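Local coordinates for protein beta-lactamase Mb2281c (Mycobacterium bovis, PDB 3I7J) that is a beta-lactamase-family protein that probably hydrolyses beta-lactams or related ester or amide substrates through an active-site serine, at residues 198-203 with 224-229. Residues are numbered along the deposited sequence; the frame is centred on the assembly and turned at random.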
loop_
_atom_site.group_PDB
_atom_site.type_symbol
_atom_site.label_atom_id
_atom_site.label_comp_id
_atom_site.label_asym_id
_atom_site.label_seq_id
_atom_site.Cartn_x
_atom_site.Cartn_y
_atom_site.Cartn_z
ATOM N N ASN A 198 11.345 -10.569 4.295
ATOM C CA ASN A 198 10.623 -9.301 4.192
ATOM C C ASN A 198 9.745 -9.410 2.947
ATOM O O ASN A 198 10.011 -8.794 1.927
ATOM C CB ASN A 198 11.604 -8.121 4.074
ATOM C CG ASN A 198 10.915 -6.773 4.241
ATOM O OD1 ASN A 198 9.838 -6.689 4.820
ATOM N ND2 ASN A 198 11.540 -5.718 3.748
ATOM N N ASP A 199 8.692 -10.211 3.057
ATOM C CA ASP A 199 7.766 -10.467 1.955
ATOM C C ASP A 199 7.041 -9.258 1.396
ATOM O O ASP A 199 6.589 -8.376 2.132
ATOM C CB ASP A 199 6.727 -11.493 2.387
ATOM C CG ASP A 199 7.309 -12.881 2.538
ATOM O OD1 ASP A 199 8.512 -13.058 2.231
ATOM O OD2 ASP A 199 6.553 -13.787 2.957
ATOM N N TRP A 200 6.917 -9.237 0.077
ATOM C CA TRP A 200 6.223 -8.163 -0.605
ATOM C C TRP A 200 5.441 -8.755 -1.777
ATOM O O TRP A 200 5.852 -9.755 -2.372
ATOM C CB TRP A 200 7.234 -7.119 -1.094
ATOM C CG TRP A 200 6.807 -5.695 -0.849
ATOM C CD1 TRP A 200 5.926 -4.963 -1.591
ATOM C CD2 TRP A 200 7.208 -4.853 0.242
ATOM N NE1 TRP A 200 5.750 -3.718 -1.031
ATOM C CE2 TRP A 200 6.525 -3.624 0.096
ATOM C CE3 TRP A 200 8.080 -5.018 1.331
ATOM C CZ2 TRP A 200 6.683 -2.562 1.000
ATOM C CZ3 TRP A 200 8.236 -3.960 2.231
ATOM C CH2 TRP A 200 7.538 -2.749 2.056
ATOM N N GLY A 201 4.307 -8.144 -2.091
ATOM C CA GLY A 201 3.494 -8.609 -3.200
ATOM C C GLY A 201 3.778 -7.707 -4.381
ATOM O O GLY A 201 4.912 -7.253 -4.541
ATOM N N LEU A 202 2.770 -7.441 -5.208
ATOM C CA LEU A 202 2.956 -6.564 -6.359
ATOM C C LEU A 202 2.619 -5.127 -5.987
ATOM O O LEU A 202 1.623 -4.571 -6.452
ATOM C CB LEU A 202 2.076 -7.008 -7.535
ATOM C CG LEU A 202 2.424 -8.320 -8.242
ATOM C CD1 LEU A 202 1.369 -8.613 -9.307
ATOM C CD2 LEU A 202 3.798 -8.214 -8.871
ATOM N N GLY A 203 3.445 -4.527 -5.138
ATOM C CA GLY A 203 3.209 -3.151 -4.738
ATOM C C GLY A 203 2.607 -3.054 -3.350
ATOM O O GLY A 203 2.619 -1.994 -2.730
ATOM N N PHE A 224 -2.094 -7.789 3.975
ATOM C CA PHE A 224 -1.279 -6.979 3.068
ATOM C C PHE A 224 -1.760 -5.528 3.110
ATOM O O PHE A 224 -2.873 -5.258 3.560
ATOM C CB PHE A 224 -1.369 -7.536 1.634
ATOM C CG PHE A 224 -2.750 -7.455 1.030
ATOM C CD1 PHE A 224 -3.171 -6.303 0.364
ATOM C CD2 PHE A 224 -3.636 -8.526 1.141
ATOM C CE1 PHE A 224 -4.452 -6.222 -0.185
ATOM C CE2 PHE A 224 -4.922 -8.460 0.598
ATOM C CZ PHE A 224 -5.330 -7.305 -0.067
ATOM N N GLY A 225 -0.922 -4.605 2.641
ATOM C CA GLY A 225 -1.279 -3.199 2.648
ATOM C C GLY A 225 -0.040 -2.322 2.646
ATOM O O GLY A 225 0.902 -2.581 1.898
ATOM N N HIS A 226 -0.019 -1.296 3.490
ATOM C CA HIS A 226 1.130 -0.402 3.523
ATOM C C HIS A 226 0.933 0.664 4.591
ATOM O O HIS A 226 -0.200 0.992 4.943
ATOM C CB HIS A 226 1.261 0.288 2.156
ATOM C CG HIS A 226 2.655 0.322 1.607
ATOM N ND1 HIS A 226 3.656 1.086 2.164
ATOM C CD2 HIS A 226 3.203 -0.281 0.523
ATOM C CE1 HIS A 226 4.760 0.957 1.448
ATOM N NE2 HIS A 226 4.513 0.133 0.446
ATOM N N PHE A 227 2.029 1.188 5.132
ATOM C CA PHE A 227 1.918 2.287 6.087
ATOM C C PHE A 227 2.817 3.370 5.521
ATOM O O PHE A 227 3.570 3.119 4.578
ATOM C CB PHE A 227 2.324 1.882 7.521
ATOM C CG PHE A 227 3.805 1.858 7.777
ATOM C CD1 PHE A 227 4.575 0.769 7.385
ATOM C CD2 PHE A 227 4.423 2.914 8.446
ATOM C CE1 PHE A 227 5.943 0.725 7.656
ATOM C CE2 PHE A 227 5.788 2.884 8.724
ATOM C CZ PHE A 227 6.552 1.785 8.327
ATOM N N GLY A 228 2.704 4.580 6.050
ATOM C CA GLY A 228 3.519 5.676 5.554
ATOM C C GLY A 228 4.133 6.462 6.690
ATOM O O GLY A 228 3.633 6.419 7.815
ATOM N N GLN A 229 5.214 7.178 6.398
ATOM C CA GLN A 229 5.910 7.969 7.407
ATOM C C GLN A 229 5.098 9.177 7.855
ATOM O O GLN A 229 5.484 9.870 8.798
ATOM C CB GLN A 229 7.270 8.440 6.873
ATOM C CG GLN A 229 8.290 7.324 6.628
ATOM C CD GLN A 229 8.697 6.598 7.904
ATOM O OE1 GLN A 229 9.065 7.227 8.900
ATOM N NE2 GLN A 229 8.645 5.272 7.875
HETATM O O HOH W 1 5.085 -1.104 -1.909
#
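The probable active-site cleft is lined here by W200 and H226, whose rings meet across the contact. The edge of the W200 six-membered ring points toward the face of H226. This is an offset edge-to-face pair, with centroids 5.6 Å apart and planes at 68°. W200 CZ2 comes closest, 3.5 Å from H226 NE2. H226 chi1, at -135°, is off the staggered positions, and the ring end lies nearer W200. No direct hydrogen bond crosses; a single water bridges the segments. It accepts from W200 NE1 at 2.8 Å and donates to G203 O at 2.7 Å. It also bonds H226 NE2 at 2.7 Å, in the imidazole plane. These three bonds tie the loop 198-203 to strand 224-228. H226 ND1 gives an almost straight bond (170°) to F227 O at 3.2 Å. F227 O lies in the imidazole plane, which should help to fix the ring's rotation. H226 touches K43 and P44 of helix 42-56, and W200 packs on Y99. S40 and K43 probably form the SxxK motif, and Y99 begins a likely YxN motif. H226-F227-G228 is consistent with the HxG version of the KTG motif, on the strand bordering the active-site cleft in serine beta-lactamases and penicillin-binding proteins.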